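Formimidoylglutamase (Bacillus subtilis, PDB 3M1R) catalyses the manganese-dependent hydrolysis of N-formimidoyl-L-glutamate to L-glutamate and formamide, a step of histidine degradation. Local coordinates at residues Thr63-Leu68 and Ser302-Ala306; Ile240-Met246 and Val283-Val289; Val274-Gln279 and His311-Met316. One frame throughout, in Å; residues are numbered along the deposited sequence.

Contact 1: residues Thr63-Leu68 and Ser302-Ala306; sequences TIRQAL and SRAAA
Ala67 and Ala306 put their methyls against each other where helix 60-69 crosses helix 300-318, CB to CB 3.8 Å. The Ala306 methyl is central to the tight part: it also sits 3.6 Å from Leu68 N and rests against Leu68 CB. Ala67 CB lies over the start of the partner segment, 3.7 Å from Ser302 O. With side chains this short, the segment axes come within 8.0 Å at a crossing angle of -64°. Deeper in, Ile64 CD1 reaches Ala305 CB at 3.8 Å, and the same isoleucine meets Leu126 of strand 121-127. Both helices pack on one side of the central parallel sheet of the arginase fold, with the Ala305 side chain about 14 Å from a calcium ion. At one end the hydroxyls of Thr63 and Ser302 share a hydrogen bond, OG1 to OG 2.7 Å; chi1 of 63° sets Thr63 OG1 between its backbone N and carbonyl carbon, facing Ser302, and OG1 also has a weak hydrogen bond with Ala60 O. The looser side belongs to Arg303: its CG brushes Ala67 CB at 4.1 Å, while the guanidinium leaves for a salt bridge with Asp299 and a hydrogen bond to Ile260 O of a neighbouring subunit.

Contact 2: residues Ile240-Met246 and Val283-Val289; sequences IFISVDM and VAGIEIV. With CA (calcium ion), chain B; CA (calcium ion), chain C.
The Phe241 ring and the Glu287 carboxylate meet with their planes 84° apart, the carboxylate carbon at the ring edge and near the ring plane, CE2 to CD 3.3 Å. Gly285 runs obliquely past another part of the ring, where a CB on it would be tight against Phe241 CE1. Glu287 gets to the phenylalanine and to Ser243 because its CG stands between the backbone N and the carbonyl carbon (chi1 68°) and the chain then extends. Ser243 OG donates to Glu287 OE2 at 2.5 Å, on the lone pair facing away from OE1. Ser133 and Thr136 of helix 133-141 bind OE2 and OE1, so three hydroxyls hold the buried acid. Replacing Glu287 by an alanine is likely to leave the three hydroxyls without this acceptor and to open a gap at the edge of the phenylalanine ring.

Behind these groups, strands 239-245 and 283-289 pair in parallel as the two strands of a right-handed beta-alpha-beta crossover through helix 267-278. Val244 uses both backbone polar groups, N to Glu287 O and O to Val289 N, each 2.8 Å. On the opposite face Ile242 CG2 packs on Ile286 CG1 at 3.7 Å; just past the strand end, Met246 CG meets Ile288 CG2 at 3.6 Å.

At the C-terminal end of its strand, Asp245 OD2 bridges the two calcium ions, 2.6 Å from that of chain B and 2.5 Å from that of chain C. Asn130, Asp153, His155, Asp157 and Asp247 contribute further ligands. Sharing one carboxylate oxygen between two divalent cations would probably polarise that group, consistent with the two-manganese site inferred here.

Contact 3: residues Val274-Gln279 and His311-Met316; sequences VKYIAQ and HALKGM
Lys275 sends its CG anti to the backbone N (chi1 167°) and then folds at chi3 and chi4, which curls the ammonium back toward helix 300-318. NZ arrives at the edge of the His311 imidazole, in the ring plane, 2.9 Å from ND1. Lys314 is extended throughout, with CG likewise anti to its own N (chi1 -175°), and crosses the folded chain so that Lys275 CD lies against Lys314 CE at 3.4 Å.

The two ammonium groups end close together, NZ to NZ 3.4 Å, and acidic partners are at hand. Lys314 forms salt bridges with Glu77 and with Glu193 of a neighbouring subunit, while Lys275 has a long, weak ion pair with Glu272. These carboxylates would probably offset much of the repulsion between the lysines. Phe194 of that same neighbouring subunit meets the His311 ring edge-to-face.

Further along, toward the C-terminal ends of the two segments, the helices close up on small residues. Gly315 faces the other helix where a CB would collide with both Ala278 CB and Lys275 O, and the segment axes approach to 7.2 Å. Ala278 CB rests on Ala312 O at 3.4 Å, and Gln279 CG comes 3.2 Å from Gly315 O. At the start of its own segment, Val274 CG1 touches Ala312 CB at 3.7 Å, on the side where both helices back onto the sheet.

The segments run in roughly the same direction, 33° apart. This is the packing of neighbouring helices on one face of a parallel alpha/beta sheet, here the connecting helix 267-278 and the C-terminal helix 300-318 of the three-layer arginase fold.

Helix 300-318 ties the set together: its start serves contact 1, its later turns contact 3, and the centres of those two lie about 17 Å apart without touching. Contact 2 supplies two central strands of the sheet against which helix 300-318 packs. Ile288 CD1 is 3.5 Å from Ala305 O of contact 1, and Ile286 CD1 meets Val274 CG1 of contact 3 at 4.0 Å; centres of contacts 2 and 3 are about 11 Å apart. Of the three contacts, contact 2 holds a metal ligand, Asp245, which binds both calcium ions. The helix contacts stand back from the site: the side chain of Ala305 is about 10 Å, and that of Val274 about 11 Å, from the Asp245 side chain.

Contact 1: residues Thr63-Leu68 and Ser302-Ala306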
loop_
_atom_site.group_PDB
_atom_site.type_symbol
_atom_site.label_atom_id
_atom_site.label_comp_id
_atom_site.label_asym_id
_atom_site.label_seq_id
_atom_site.Cartn_x
_atom_site.Cartn_y
_atom_site.Cartn_z
ATOM N N THR D 63 -1.322 4.721 18.620
ATOM C CA THR D 63 -2.388 4.901 17.637
ATOM C C THR D 63 -3.763 4.886 18.268
ATOM O O THR D 63 -4.639 5.608 17.821
ATOM C CB THR D 63 -2.325 3.899 16.465
ATOM O OG1 THR D 63 -2.502 2.553 16.949
ATOM C CG2 THR D 63 -0.982 4.031 15.752
ATOM N N ILE D 64 -3.958 4.072 19.300
ATOM C CA ILE D 64 -5.228 4.123 20.023
ATOM C C ILE D 64 -5.380 5.481 20.718
ATOM O O ILE D 64 -6.471 6.033 20.764
ATOM C CB ILE D 64 -5.388 2.978 21.048
ATOM C CG1 ILE D 64 -5.375 1.612 20.329
ATOM C CG2 ILE D 64 -6.696 3.168 21.865
ATOM C CD1 ILE D 64 -5.209 0.389 21.258
ATOM N N ARG D 65 -4.294 6.026 21.253
ATOM C CA ARG D 65 -4.397 7.351 21.912
ATOM C C ARG D 65 -4.791 8.389 20.882
ATOM O O ARG D 65 -5.611 9.247 21.140
ATOM C CB ARG D 65 -3.073 7.779 22.553
ATOM C CG ARG D 65 -2.715 7.126 23.909
ATOM C CD ARG D 65 -1.398 7.718 24.442
ATOM N NE ARG D 65 -1.097 7.330 25.818
ATOM C CZ ARG D 65 -0.279 6.336 26.155
ATOM N NH1 ARG D 65 0.329 5.616 25.218
ATOM N NH2 ARG D 65 -0.073 6.059 27.434
ATOM N N GLN D 66 -4.215 8.284 19.690
ATOM C CA GLN D 66 -4.463 9.262 18.663
ATOM C C GLN D 66 -5.925 9.196 18.234
ATOM O O GLN D 66 -6.566 10.236 18.070
ATOM C CB GLN D 66 -3.522 9.036 17.485
ATOM C CG GLN D 66 -3.053 10.306 16.806
ATOM C CD GLN D 66 -2.279 10.022 15.521
ATOM O OE1 GLN D 66 -1.888 8.884 15.254
ATOM N NE2 GLN D 66 -2.057 11.059 14.721
ATOM N N ALA D 67 -6.455 7.982 18.060
ATOM C CA ALA D 67 -7.857 7.810 17.671
ATOM C C ALA D 67 -8.763 8.339 18.780
ATOM O O ALA D 67 -9.779 8.991 18.515
ATOM C CB ALA D 67 -8.181 6.355 17.392
ATOM N N LEU D 68 -8.385 8.059 20.021
ATOM C CA LEU D 68 -9.184 8.493 21.161
ATOM C C LEU D 68 -9.192 10.025 21.238
ATOM O O LEU D 68 -10.244 10.632 21.263
ATOM C CB LEU D 68 -8.668 7.877 22.465
ATOM C CG LEU D 68 -9.480 8.241 23.718
ATOM C CD1 LEU D 68 -10.866 7.638 23.607
ATOM C CD2 LEU D 68 -8.796 7.733 24.981
ATOM N N SER D 302 -7.595 0.650 15.478
ATOM C CA SER D 302 -7.295 1.546 16.582
ATOM C C SER D 302 -8.525 2.423 16.881
ATOM O O SER D 302 -8.776 2.734 18.038
ATOM C CB SER D 302 -6.041 2.389 16.299
ATOM O OG SER D 302 -4.880 1.565 16.215
ATOM N N ARG D 303 -9.299 2.804 15.858
ATOM C CA ARG D 303 -10.533 3.576 16.109
ATOM C C ARG D 303 -11.551 2.714 16.864
ATOM O O ARG D 303 -12.176 3.185 17.820
ATOM C CB ARG D 303 -11.167 4.129 14.819
ATOM C CG ARG D 303 -10.393 5.274 14.159
ATOM C CD ARG D 303 -10.898 5.606 12.755
ATOM N NE ARG D 303 -10.083 6.653 12.139
ATOM C CZ ARG D 303 -10.514 7.887 11.881
ATOM N NH1 ARG D 303 -9.703 8.782 11.343
ATOM N NH2 ARG D 303 -11.765 8.234 12.144
ATOM N N ALA D 304 -11.716 1.465 16.419
ATOM C CA ALA D 304 -12.585 0.498 17.091
ATOM C C ALA D 304 -12.192 0.354 18.558
ATOM O O ALA D 304 -13.047 0.330 19.447
ATOM C CB ALA D 304 -12.510 -0.844 16.408
ATOM N N ALA D 305 -10.890 0.270 18.803
ATOM C CA ALA D 305 -10.362 0.181 20.164
ATOM C C ALA D 305 -10.679 1.455 20.973
ATOM O O ALA D 305 -11.103 1.386 22.131
ATOM C CB ALA D 305 -8.852 -0.085 20.133
ATOM N N ALA D 306 -10.478 2.617 20.359
ATOM C CA ALA D 306 -10.788 3.879 21.027
ATOM C C ALA D 306 -12.267 3.928 21.413
ATOM O O ALA D 306 -12.614 4.399 22.482
ATOM C CB ALA D 306 -10.407 5.068 20.144
#

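Contact 2: residues Ile240-Met246 and Val283-Val289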
loop_
_atom_site.group_PDB
_atom_site.type_symbol
_atom_site.label_atom_id
_atom_site.label_comp_id
_atom_site.label_asym_id
_atom_site.label_seq_id
_atom_site.Cartn_x
_atom_site.Cartn_y
_atom_site.Cartn_z
ATOM N N ILE D 240 -14.252 -7.172 39.135
ATOM C CA ILE D 240 -14.224 -7.690 37.778
ATOM C C ILE D 240 -13.181 -6.930 36.967
ATOM O O ILE D 240 -13.015 -5.724 37.147
ATOM C CB ILE D 240 -15.597 -7.589 37.099
ATOM C CG1 ILE D 240 -16.023 -6.131 36.983
ATOM C CG2 ILE D 240 -16.642 -8.375 37.883
ATOM C CD1 ILE D 240 -17.511 -5.959 36.806
ATOM N N PHE D 241 -12.452 -7.653 36.111
ATOM C CA PHE D 241 -11.492 -7.049 35.199
ATOM C C PHE D 241 -11.894 -7.423 33.786
ATOM O O PHE D 241 -12.196 -8.576 33.501
ATOM C CB PHE D 241 -10.071 -7.533 35.508
ATOM C CG PHE D 241 -9.009 -6.946 34.599
ATOM C CD1 PHE D 241 -8.453 -5.703 34.866
ATOM C CD2 PHE D 241 -8.554 -7.648 33.499
ATOM C CE1 PHE D 241 -7.472 -5.168 34.047
ATOM C CE2 PHE D 241 -7.564 -7.121 32.673
ATOM C CZ PHE D 241 -7.020 -5.883 32.950
ATOM N N ILE D 242 -11.931 -6.431 32.912
ATOM C CA ILE D 242 -12.366 -6.637 31.549
ATOM C C ILE D 242 -11.147 -6.692 30.642
ATOM O O ILE D 242 -10.413 -5.713 30.529
ATOM C CB ILE D 242 -13.266 -5.486 31.069
ATOM C CG1 ILE D 242 -14.508 -5.343 31.950
ATOM C CG2 ILE D 242 -13.676 -5.695 29.616
ATOM C CD1 ILE D 242 -15.343 -4.148 31.538
ATOM N N SER D 243 -10.930 -7.839 30.002
ATOM C CA SER D 243 -9.842 -7.974 29.040
ATOM C C SER D 243 -10.380 -8.108 27.631
ATOM O O SER D 243 -10.992 -9.117 27.275
ATOM C CB SER D 243 -8.953 -9.178 29.371
ATOM O OG SER D 243 -7.808 -9.206 28.519
ATOM N N VAL D 244 -10.145 -7.089 26.819
ATOM C CA VAL D 244 -10.605 -7.134 25.445
ATOM C C VAL D 244 -9.464 -7.445 24.486
ATOM O O VAL D 244 -8.559 -6.632 24.290
ATOM C CB VAL D 244 -11.247 -5.822 25.009
ATOM C CG1 VAL D 244 -11.714 -5.965 23.555
ATOM C CG2 VAL D 244 -12.406 -5.490 25.925
ATOM N N ASP D 245 -9.512 -8.637 23.907
ATOM C CA ASP D 245 -8.586 -9.022 22.858
ATOM C C ASP D 245 -9.326 -8.736 21.565
ATOM O O ASP D 245 -10.357 -9.330 21.280
ATOM C CB ASP D 245 -8.241 -10.499 22.983
ATOM C CG ASP D 245 -7.305 -10.990 21.881
ATOM O OD1 ASP D 245 -7.259 -10.432 20.770
ATOM O OD2 ASP D 245 -6.596 -11.961 22.156
HETATM N N MSE D 246 -8.812 -7.787 20.802
HETATM C CA MSE D 246 -9.559 -7.263 19.666
HETATM C C MSE D 246 -9.785 -8.311 18.590
HETATM O O MSE D 246 -10.656 -8.146 17.742
HETATM C CB MSE D 246 -8.884 -6.004 19.090
HETATM C CG MSE D 246 -8.951 -4.787 20.030
HETATM SE SE MSE D 246 -10.775 -4.110 20.405
HETATM C CE MSE D 246 -11.085 -3.280 18.657
ATOM N N VAL D 283 -15.889 -2.805 38.933
ATOM C CA VAL D 283 -15.055 -2.949 37.757
ATOM C C VAL D 283 -13.685 -2.372 38.074
ATOM O O VAL D 283 -13.545 -1.177 38.290
ATOM C CB VAL D 283 -15.648 -2.213 36.562
ATOM C CG1 VAL D 283 -14.805 -2.470 35.331
ATOM C CG2 VAL D 283 -17.066 -2.668 36.325
ATOM N N ALA D 284 -12.674 -3.227 38.113
ATOM C CA ALA D 284 -11.351 -2.811 38.567
ATOM C C ALA D 284 -10.469 -2.259 37.441
ATOM O O ALA D 284 -9.480 -1.581 37.702
ATOM C CB ALA D 284 -10.650 -3.968 39.276
ATOM N N GLY D 285 -10.821 -2.555 36.192
ATOM C CA GLY D 285 -10.001 -2.138 35.068
ATOM C C GLY D 285 -10.427 -2.727 33.735
ATOM O O GLY D 285 -11.283 -3.606 33.660
ATOM N N ILE D 286 -9.850 -2.198 32.666
ATOM C CA ILE D 286 -10.058 -2.750 31.353
ATOM C C ILE D 286 -8.738 -2.635 30.587
ATOM O O ILE D 286 -7.980 -1.656 30.737
ATOM C CB ILE D 286 -11.232 -2.069 30.607
ATOM C CG1 ILE D 286 -11.476 -2.741 29.250
ATOM C CG2 ILE D 286 -10.987 -0.573 30.432
ATOM C CD1 ILE D 286 -12.673 -2.173 28.492
ATOM N N GLU D 287 -8.444 -3.657 29.796
ATOM C CA GLU D 287 -7.274 -3.633 28.934
ATOM C C GLU D 287 -7.694 -3.993 27.521
ATOM O O GLU D 287 -8.633 -4.749 27.312
ATOM C CB GLU D 287 -6.213 -4.610 29.440
ATOM C CG GLU D 287 -6.638 -6.052 29.308
ATOM C CD GLU D 287 -5.637 -7.017 29.936
ATOM O OE1 GLU D 287 -4.668 -6.555 30.576
ATOM O OE2 GLU D 287 -5.828 -8.242 29.794
ATOM N N ILE D 288 -6.996 -3.430 26.550
ATOM C CA ILE D 288 -7.217 -3.780 25.162
ATOM C C ILE D 288 -5.923 -4.318 24.581
ATOM O O ILE D 288 -4.870 -3.676 24.680
ATOM C CB ILE D 288 -7.670 -2.566 24.377
ATOM C CG1 ILE D 288 -8.975 -2.045 24.987
ATOM C CG2 ILE D 288 -7.824 -2.912 22.884
ATOM C CD1 ILE D 288 -9.405 -0.746 24.394
ATOM N N VAL D 289 -5.993 -5.514 24.012
ATOM C CA VAL D 289 -4.811 -6.123 23.440
ATOM C C VAL D 289 -5.026 -6.538 21.994
ATOM O O VAL D 289 -6.156 -6.581 21.497
ATOM C CB VAL D 289 -4.335 -7.359 24.261
ATOM C CG1 VAL D 289 -3.860 -6.937 25.633
ATOM C CG2 VAL D 289 -5.448 -8.405 24.365
HETATM CA CA CA B . -7.104 -13.919 20.570
HETATM CA CA CA C . -5.771 -14.308 22.621
#

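Contact 3: residues Val274-Gln279 and His311-Met316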
loop_
_atom_site.group_PDB
_atom_site.type_symbol
_atom_site.label_atom_id
_atom_site.label_comp_id
_atom_site.label_asym_id
_atom_site.label_seq_id
_atom_site.Cartn_x
_atom_site.Cartn_y
_atom_site.Cartn_z
ATOM N N VAL D 274 -19.290 -4.173 26.352
ATOM C CA VAL D 274 -18.397 -3.398 27.201
ATOM C C VAL D 274 -19.149 -2.315 28.027
ATOM O O VAL D 274 -18.894 -2.155 29.227
ATOM C CB VAL D 274 -17.280 -2.758 26.364
ATOM C CG1 VAL D 274 -16.450 -1.816 27.212
ATOM C CG2 VAL D 274 -16.409 -3.852 25.750
ATOM N N LYS D 275 -20.064 -1.571 27.402
ATOM C CA LYS D 275 -20.805 -0.553 28.155
ATOM C C LYS D 275 -21.639 -1.198 29.282
ATOM O O LYS D 275 -21.635 -0.731 30.409
ATOM C CB LYS D 275 -21.677 0.336 27.258
ATOM C CG LYS D 275 -22.675 1.181 28.085
ATOM C CD LYS D 275 -23.515 2.164 27.263
ATOM C CE LYS D 275 -24.096 1.550 25.979
ATOM N NZ LYS D 275 -23.185 1.685 24.769
ATOM N N TYR D 276 -22.331 -2.285 28.966
ATOM C CA TYR D 276 -23.042 -3.059 29.967
ATOM C C TYR D 276 -22.159 -3.456 31.154
ATOM O O TYR D 276 -22.449 -3.092 32.295
ATOM C CB TYR D 276 -23.671 -4.309 29.343
ATOM C CG TYR D 276 -24.522 -5.088 30.320
ATOM C CD1 TYR D 276 -25.723 -4.572 30.785
ATOM C CD2 TYR D 276 -24.124 -6.330 30.782
ATOM C CE1 TYR D 276 -26.507 -5.275 31.693
ATOM C CE2 TYR D 276 -24.899 -7.038 31.689
ATOM C CZ TYR D 276 -26.088 -6.508 32.137
ATOM O OH TYR D 276 -26.858 -7.215 33.029
ATOM N N ILE D 277 -21.096 -4.217 30.897
ATOM C CA ILE D 277 -20.212 -4.670 31.971
ATOM C C ILE D 277 -19.634 -3.503 32.778
ATOM O O ILE D 277 -19.523 -3.569 34.005
ATOM C CB ILE D 277 -19.054 -5.516 31.418
ATOM C CG1 ILE D 277 -19.579 -6.860 30.909
ATOM C CG2 ILE D 277 -17.994 -5.712 32.485
ATOM C CD1 ILE D 277 -18.650 -7.553 29.921
ATOM N N ALA D 278 -19.283 -2.426 32.082
ATOM C CA ALA D 278 -18.662 -1.271 32.713
ATOM C C ALA D 278 -19.546 -0.606 33.774
ATOM O O ALA D 278 -19.042 0.124 34.634
ATOM C CB ALA D 278 -18.254 -0.260 31.655
ATOM N N GLN D 279 -20.855 -0.852 33.710
ATOM C CA GLN D 279 -21.809 -0.280 34.669
ATOM C C GLN D 279 -21.914 -1.089 35.951
ATOM O O GLN D 279 -22.458 -0.619 36.949
ATOM C CB GLN D 279 -23.205 -0.212 34.057
ATOM C CG GLN D 279 -23.327 0.771 32.928
ATOM C CD GLN D 279 -24.722 0.796 32.356
ATOM O OE1 GLN D 279 -25.129 -0.126 31.656
ATOM N NE2 GLN D 279 -25.471 1.851 32.662
ATOM N N HIS D 311 -16.922 3.683 25.254
ATOM C CA HIS D 311 -18.106 2.995 25.751
ATOM C C HIS D 311 -17.912 2.438 27.158
ATOM O O HIS D 311 -18.848 2.360 27.931
ATOM C CB HIS D 311 -18.591 1.917 24.779
ATOM C CG HIS D 311 -19.301 2.465 23.581
ATOM N ND1 HIS D 311 -20.673 2.426 23.441
ATOM C CD2 HIS D 311 -18.830 3.072 22.461
ATOM C CE1 HIS D 311 -21.019 2.989 22.296
ATOM N NE2 HIS D 311 -19.917 3.380 21.678
ATOM N N ALA D 312 -16.688 2.081 27.501
ATOM C CA ALA D 312 -16.398 1.708 28.869
ATOM C C ALA D 312 -16.537 2.920 29.782
ATOM O O ALA D 312 -17.129 2.832 30.854
ATOM C CB ALA D 312 -14.995 1.092 28.986
ATOM N N LEU D 313 -15.975 4.048 29.367
ATOM C CA LEU D 313 -16.073 5.284 30.147
ATOM C C LEU D 313 -17.540 5.635 30.334
ATOM O O LEU D 313 -17.970 6.014 31.419
ATOM C CB LEU D 313 -15.392 6.428 29.414
ATOM C CG LEU D 313 -14.060 7.061 29.831
ATOM C CD1 LEU D 313 -13.399 6.469 31.064
ATOM C CD2 LEU D 313 -13.126 7.061 28.639
ATOM N N LYS D 314 -18.299 5.499 29.257
ATOM C CA LYS D 314 -19.728 5.756 29.272
ATOM C C LYS D 314 -20.395 4.900 30.347
ATOM O O LYS D 314 -21.194 5.396 31.142
ATOM C CB LYS D 314 -20.314 5.430 27.899
ATOM C CG LYS D 314 -21.789 5.758 27.736
ATOM C CD LYS D 314 -22.232 5.427 26.320
ATOM C CE LYS D 314 -23.740 5.369 26.201
ATOM N NZ LYS D 314 -24.162 4.954 24.843
ATOM N N GLY D 315 -20.061 3.610 30.360
ATOM C CA GLY D 315 -20.631 2.678 31.316
ATOM C C GLY D 315 -20.266 3.072 32.726
ATOM O O GLY D 315 -21.106 3.035 33.618
HETATM N N MSE D 316 -19.017 3.469 32.936
HETATM C CA MSE D 316 -18.603 3.905 34.263
HETATM C C MSE D 316 -19.356 5.167 34.712
HETATM O O MSE D 316 -19.812 5.244 35.853
HETATM C CB MSE D 316 -17.089 4.103 34.335
HETATM C CG MSE D 316 -16.302 2.814 34.062
HETATM SE SE MSE D 316 -14.411 3.142 33.774
HETATM C CE MSE D 316 -13.925 3.474 35.636
#